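Local coordinates for protein minor fimbrium tip subunit Mfa3 (Porphyromonas gingivalis ATCC 33277, PDB 5NF4) that forms part of the tip of the minor fimbriae, surface filaments that mediate biofilm formation and adhesion to host cells and other oral bacteria, at residues 201-204 / 205-209; 331-335 / 336-340. All coordinates share one frame; numbering follows the deposited sequence.

Contact 1 (201-204 / 205-209); sequences VNIV and EGVEN
Ile203 and Val207 meet across the bend where the strand runs into the following loop, and the methyl CG2 of Ile203 does most of the touching. It lies 3.7 Å from Val207 CB and 3.6 Å from Val207 N, tucking against the start of the 3-10 turn. The first torsion of Ile203 (chi1 -45°) sets CG2 opposite the backbone N, on the side of the carbonyl carbon and hence of the chain that follows, while CG1 with its CD1 turns away from the loop. The same methyl also packs on the backbone of the bend, with CG2 of Ile203 3.3 Å from Glu205 O. With chi1 at 72°, Val207 holds CG2 opposite its own backbone N, where that methyl lies 4.1 Å from Ile203 CB. Gly206, with a positive phi of 81°, helps bring Val207 back toward Ile203; its carbonyl then accepts the bond Asn209 N to Gly206 O (2.9 Å), which closes the 3-10 turn. No hydrogen bond joins 201-204 to 205-209; this local contact is van der Waals, methyl against side chain and backbone. Glu205 sends its extended chain out to the surface. Beyond the two segments, Ile203 also touches Trp249, Leu210 and Thr332, and Val207 rests on Trp249. Backbone bonds of Ile203 with Asn247 and of Val204 with Ile330 set strand 180-205 between antiparallel 248-254 and parallel 324-332.

Contact 2 (331-335 / 336-340); sequences KTLPD and KIEVK
Lys331 pairs with Glu338 in a hydrogen-bonded antiparallel position: Lys331 N donates to Glu338 O and Glu338 N to Lys331 O, each at 3.0 Å. Their side chains share a face and slant across one another; Lys331 CD lies 3.5 Å from Glu338 OE1, but NZ, carried on by the extended chain, stays 4.1 Å from Glu338 OE1, beyond a salt bridge. Thr332 faces Ile337 across the non-hydrogen-bonded pair, on the other face, in loose contact between their CG2 methyls. Leu333 closes the hairpin through its N to Lys336 O (2.9 Å), the donor nearly in line with the carbonyl (167°), though the N-H itself is bent (145°), and brings CD1 to 3.8 Å from Glu338 OE2. Pro334 and Asp335 form the central residues of a type I beta turn, and the side chains of Asp335 and Lys336 then run out side by side. The chain of Lys336 bends at chi3 (-74°) on its way to the carboxylate of Glu338, where NZ gives OE2 a hydrogen bond at 3.2 Å, part of a salt bridge on the anti side. Beyond the hairpin, strand 324-332 borders strand 180-205, Ile337 packs on Tyr288 and Val290 of strand 287-291, and Val339 reaches Tyr304 and Leu305 of helix 304-308.

From the N terminus, contact 1 comes first, turning the chain from strand 180-205 into strand 210-216; more than a hundred residues later contact 2 closes the hairpin of strands 324-332 and 337-345. The two follow in series, neither nested nor crossing, yet their centres lie about 9 Å apart because strands 180-205 and 324-332 run parallel as neighbours. They meet directly: a probable backbone hydrogen bond joins Thr332 N to Glu205 O at 2.9 Å, Asn209 ND2 reaches Thr332 O in a weak bond, and Glu205 OE2 packs on Leu333 CD2. The turn after one strand is thereby fastened to the hairpin end of its parallel neighbour.

Contact 1 (201-204 / 205-209)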
ATOM      1  N   VAL A 201       5.070 -10.988  10.715  1.00 37.04           N
ATOM      2  CA  VAL A 201       5.477 -12.359  11.037  1.00 36.90           C
ATOM      3  C   VAL A 201       5.656 -12.561  12.546  1.00 38.90           C
ATOM      4  O   VAL A 201       6.451 -11.894  13.211  1.00 39.60           O
ATOM      5  CB  VAL A 201       6.777 -12.725  10.281  1.00 37.98           C
ATOM      6  CG1 VAL A 201       7.230 -14.125  10.622  1.00 42.27           C
ATOM      7  CG2 VAL A 201       6.567 -12.607   8.772  1.00 36.55           C
ATOM      8  N   ASN A 202       4.885 -13.506  13.075  1.00 39.52           N
ATOM      9  CA  ASN A 202       4.822 -13.753  14.493  1.00 38.94           C
ATOM     10  C   ASN A 202       5.267 -15.163  14.852  1.00 39.93           C
ATOM     11  O   ASN A 202       4.713 -16.144  14.350  1.00 41.82           O
ATOM     12  CB  ASN A 202       3.397 -13.516  14.991  1.00 41.85           C
ATOM     13  CG  ASN A 202       2.922 -12.077  14.739  1.00 40.20           C
ATOM     14  OD1 ASN A 202       3.064 -11.210  15.600  1.00 43.43           O
ATOM     15  ND2 ASN A 202       2.404 -11.824  13.556  1.00 39.69           N
ATOM     16  N   ILE A 203       6.294 -15.263  15.688  1.00 41.62           N
ATOM     17  CA  ILE A 203       6.805 -16.569  16.103  1.00 43.33           C
ATOM     18  C   ILE A 203       6.115 -16.957  17.392  1.00 44.98           C
ATOM     19  O   ILE A 203       6.507 -16.556  18.497  1.00 47.52           O
ATOM     20  CB  ILE A 203       8.350 -16.562  16.285  1.00 43.15           C
ATOM     21  CG1 ILE A 203       9.029 -15.851  15.112  1.00 42.50           C
ATOM     22  CG2 ILE A 203       8.876 -17.970  16.496  1.00 43.28           C
ATOM     23  CD1 ILE A 203       8.625 -16.319  13.733  1.00 44.39           C
ATOM     24  N   VAL A 204       5.076 -17.764  17.253  1.00 42.42           N
ATOM     25  CA  VAL A 204       4.294 -18.185  18.409  1.00 45.09           C
ATOM     26  C   VAL A 204       5.028 -19.221  19.287  1.00 46.71           C
ATOM     27  O   VAL A 204       4.777 -19.342  20.478  1.00 47.54           O
ATOM     28  CB  VAL A 204       2.938 -18.731  17.932  1.00 57.37           C
ATOM     29  CG1 VAL A 204       2.199 -17.670  17.150  1.00 54.87           C
ATOM     30  CG2 VAL A 204       3.128 -19.926  17.057  1.00 51.76           C
ATOM     31  N   GLU A 205       5.961 -19.942  18.679  1.00 46.42           N
ATOM     32  CA  GLU A 205       6.715 -20.949  19.376  1.00 50.23           C
ATOM     33  C   GLU A 205       8.069 -21.158  18.688  1.00 47.31           C
ATOM     34  O   GLU A 205       8.150 -21.091  17.461  1.00 46.35           O
ATOM     35  CB  GLU A 205       5.861 -22.223  19.435  1.00 56.94           C
ATOM     36  CG  GLU A 205       6.533 -23.534  19.453  1.00 67.33           C
ATOM     37  CD  GLU A 205       5.507 -24.661  19.580  1.00 69.69           C
ATOM     38  OE1 GLU A 205       4.288 -24.360  19.717  1.00 61.51           O
ATOM     39  OE2 GLU A 205       5.917 -25.834  19.533  1.00 79.72           O
ATOM     40  N   GLY A 206       9.111 -21.380  19.500  1.00 53.45           N
ATOM     41  CA  GLY A 206      10.443 -21.704  19.009  1.00 63.33           C
ATOM     42  C   GLY A 206      11.291 -20.531  18.536  1.00 54.39           C
ATOM     43  O   GLY A 206      12.208 -20.712  17.723  1.00 51.61           O
ATOM     44  N   VAL A 207      11.003 -19.332  19.038  1.00 49.79           N
ATOM     45  CA  VAL A 207      11.745 -18.143  18.638  1.00 48.62           C
ATOM     46  C   VAL A 207      13.235 -18.260  19.047  1.00 51.64           C
ATOM     47  O   VAL A 207      14.095 -17.586  18.478  1.00 54.25           O
ATOM     48  CB  VAL A 207      11.113 -16.853  19.238  1.00 50.45           C
ATOM     49  CG1 VAL A 207      11.353 -16.742  20.734  1.00 51.76           C
ATOM     50  CG2 VAL A 207      11.625 -15.619  18.515  1.00 49.77           C
ATOM     51  N   GLU A 208      13.524 -19.135  20.003  1.00 51.39           N
ATOM     52  CA  GLU A 208      14.909 -19.420  20.406  1.00 53.80           C
ATOM     53  C   GLU A 208      15.766 -19.970  19.249  1.00 55.58           C
ATOM     54  O   GLU A 208      17.002 -19.961  19.320  1.00 57.97           O
ATOM     55  CB  GLU A 208      14.939 -20.429  21.547  1.00 56.47           C
ATOM     56  CG  GLU A 208      14.353 -19.927  22.846  1.00 70.10           C
ATOM     57  CD  GLU A 208      12.851 -19.776  22.792  1.00 67.86           C
ATOM     58  OE1 GLU A 208      12.215 -20.478  21.970  1.00 54.98           O
ATOM     59  OE2 GLU A 208      12.322 -18.937  23.556  1.00 57.11           O
ATOM     60  N   ASN A 209      15.107 -20.512  18.231  1.00 54.47           N
ATOM     61  CA  ASN A 209      15.799 -21.175  17.131  1.00 63.40           C
ATOM     62  C   ASN A 209      16.033 -20.231  15.974  1.00 63.22           C
ATOM     63  O   ASN A 209      16.637 -20.619  14.984  1.00 59.02           O
ATOM     64  CB  ASN A 209      15.009 -22.375  16.607  1.00 61.28           C
ATOM     65  CG  ASN A 209      14.813 -23.468  17.643  1.00 65.05           C
ATOM     66  OD1 ASN A 209      15.709 -23.784  18.434  1.00 65.55           O
ATOM     67  ND2 ASN A 209      13.630 -24.075  17.623  1.00 64.12           N
TER

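Contact 2 (331-335 / 336-340)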
ATOM      1  N   LYS A 331       5.470 -21.521  13.916  1.00 42.49           N
ATOM      2  CA  LYS A 331       6.073 -22.371  14.950  1.00 48.82           C
ATOM      3  C   LYS A 331       7.374 -22.924  14.395  1.00 62.23           C
ATOM      4  O   LYS A 331       7.371 -23.568  13.351  1.00 52.70           O
ATOM      5  CB  LYS A 331       5.155 -23.530  15.354  1.00 54.52           C
ATOM      6  CG  LYS A 331       3.846 -23.120  15.995  1.00 58.08           C
ATOM      7  CD  LYS A 331       2.996 -24.340  16.332  1.00 59.72           C
ATOM      8  CE  LYS A 331       1.624 -23.953  16.893  1.00 56.60           C
ATOM      9  NZ  LYS A 331       0.836 -25.164  17.322  1.00 63.37           N
ATOM     10  N   THR A 332       8.476 -22.664  15.093  1.00 59.78           N
ATOM     11  CA  THR A 332       9.794 -23.161  14.701  1.00 65.05           C
ATOM     12  C   THR A 332      10.149 -24.387  15.521  1.00 72.43           C
ATOM     13  O   THR A 332      10.458 -24.297  16.710  1.00 76.44           O
ATOM     14  CB  THR A 332      10.872 -22.098  14.886  1.00 75.17           C
ATOM     15  OG1 THR A 332      10.393 -20.856  14.370  1.00 64.55           O
ATOM     16  CG2 THR A 332      12.132 -22.487  14.157  1.00 83.96           C
ATOM     17  N   LEU A 333      10.068 -25.542  14.880  1.00 61.64           N
ATOM     18  CA  LEU A 333      10.382 -26.794  15.536  1.00 59.69           C
ATOM     19  C   LEU A 333      11.763 -27.215  15.064  1.00 62.05           C
ATOM     20  O   LEU A 333      12.316 -26.585  14.166  1.00 60.76           O
ATOM     21  CB  LEU A 333       9.302 -27.828  15.223  1.00 63.24           C
ATOM     22  CG  LEU A 333       7.896 -27.230  15.361  1.00 76.91           C
ATOM     23  CD1 LEU A 333       6.842 -28.248  14.992  1.00 83.31           C
ATOM     24  CD2 LEU A 333       7.684 -26.709  16.788  1.00 79.55           C
ATOM     25  N   PRO A 334      12.338 -28.257  15.691  1.00 73.40           N
ATOM     26  CA  PRO A 334      13.729 -28.641  15.433  1.00 78.63           C
ATOM     27  C   PRO A 334      14.033 -28.852  13.959  1.00 72.37           C
ATOM     28  O   PRO A 334      15.022 -28.318  13.459  1.00 74.07           O
ATOM     29  CB  PRO A 334      13.876 -29.954  16.211  1.00 83.15           C
ATOM     30  CG  PRO A 334      12.880 -29.838  17.323  1.00 79.30           C
ATOM     31  CD  PRO A 334      11.710 -29.119  16.706  1.00 77.01           C
ATOM     32  N   ASP A 335      13.167 -29.600  13.282  1.00 72.23           N
ATOM     33  CA  ASP A 335      13.390 -29.993  11.891  1.00 78.61           C
ATOM     34  C   ASP A 335      12.413 -29.389  10.876  1.00 64.58           C
ATOM     35  O   ASP A 335      12.521 -29.665   9.683  1.00 71.49           O
ATOM     36  CB  ASP A 335      13.310 -31.508  11.790  1.00 87.06           C
ATOM     37  CG  ASP A 335      11.951 -32.040  12.216  1.00 95.97           C
ATOM     38  OD1 ASP A 335      11.375 -31.495  13.191  1.00 88.21           O
ATOM     39  OD2 ASP A 335      11.452 -32.988  11.573  1.00104.41           O
ATOM     40  N   LYS A 336      11.455 -28.581  11.327  1.00 55.86           N
ATOM     41  CA  LYS A 336      10.464 -28.015  10.420  1.00 54.74           C
ATOM     42  C   LYS A 336       9.848 -26.730  10.962  1.00 52.95           C
ATOM     43  O   LYS A 336      10.110 -26.339  12.107  1.00 54.62           O
ATOM     44  CB  LYS A 336       9.343 -29.024  10.161  1.00 57.50           C
ATOM     45  CG  LYS A 336       8.662 -29.477  11.449  1.00 72.38           C
ATOM     46  CD  LYS A 336       7.376 -30.232  11.200  1.00 81.61           C
ATOM     47  CE  LYS A 336       6.263 -29.294  10.772  1.00 93.40           C
ATOM     48  NZ  LYS A 336       4.928 -29.926  10.958  1.00103.18           N
ATOM     49  N   ILE A 337       9.028 -26.093  10.127  1.00 49.38           N
ATOM     50  CA  ILE A 337       8.180 -25.001  10.581  1.00 47.41           C
ATOM     51  C   ILE A 337       6.735 -25.294  10.256  1.00 56.64           C
ATOM     52  O   ILE A 337       6.424 -26.105   9.380  1.00 50.92           O
ATOM     53  CB  ILE A 337       8.592 -23.645   9.969  1.00 42.42           C
ATOM     54  CG1 ILE A 337       8.390 -23.637   8.446  1.00 42.90           C
ATOM     55  CG2 ILE A 337      10.041 -23.358  10.377  1.00 44.40           C
ATOM     56  CD1 ILE A 337       8.490 -22.256   7.785  1.00 48.18           C
ATOM     57  N   GLU A 338       5.855 -24.638  11.000  1.00 51.95           N
ATOM     58  CA  GLU A 338       4.435 -24.684  10.724  1.00 48.01           C
ATOM     59  C   GLU A 338       4.035 -23.255  10.506  1.00 48.92           C
ATOM     60  O   GLU A 338       4.537 -22.370  11.187  1.00 45.84           O
ATOM     61  CB  GLU A 338       3.665 -25.320  11.877  1.00 48.63           C
ATOM     62  CG  GLU A 338       4.136 -26.709  12.221  1.00 60.84           C
ATOM     63  CD  GLU A 338       3.242 -27.353  13.248  1.00 66.98           C
ATOM     64  OE1 GLU A 338       2.384 -26.646  13.811  1.00 80.16           O
ATOM     65  OE2 GLU A 338       3.383 -28.563  13.469  1.00 62.56           O
ATOM     66  N   VAL A 339       3.175 -23.024   9.529  1.00 44.96           N
ATOM     67  CA  VAL A 339       2.764 -21.666   9.194  1.00 43.84           C
ATOM     68  C   VAL A 339       1.266 -21.566   9.111  1.00 44.80           C
ATOM     69  O   VAL A 339       0.640 -22.339   8.399  1.00 45.91           O
ATOM     70  CB  VAL A 339       3.357 -21.206   7.848  1.00 43.82           C
ATOM     71  CG1 VAL A 339       2.949 -19.758   7.566  1.00 42.23           C
ATOM     72  CG2 VAL A 339       4.847 -21.323   7.851  1.00 48.02           C
ATOM     73  N   LYS A 340       0.702 -20.614   9.850  1.00 43.77           N
ATOM     74  CA  LYS A 340      -0.703 -20.224   9.702  1.00 39.69           C
ATOM     75  C   LYS A 340      -0.741 -18.798   9.186  1.00 40.93           C
ATOM     76  O   LYS A 340       0.157 -18.006   9.479  1.00 39.42           O
ATOM     77  CB  LYS A 340      -1.449 -20.344  11.028  1.00 43.46           C
ATOM     78  CG  LYS A 340      -1.615 -21.773  11.539  1.00 56.76           C
ATOM     79  CD  LYS A 340      -2.410 -22.613  10.559  1.00 70.19           C
ATOM     80  CE  LYS A 340      -2.569 -24.052  11.020  1.00 82.90           C
ATOM     81  NZ  LYS A 340      -3.637 -24.193  12.040  1.00 83.14           N
TER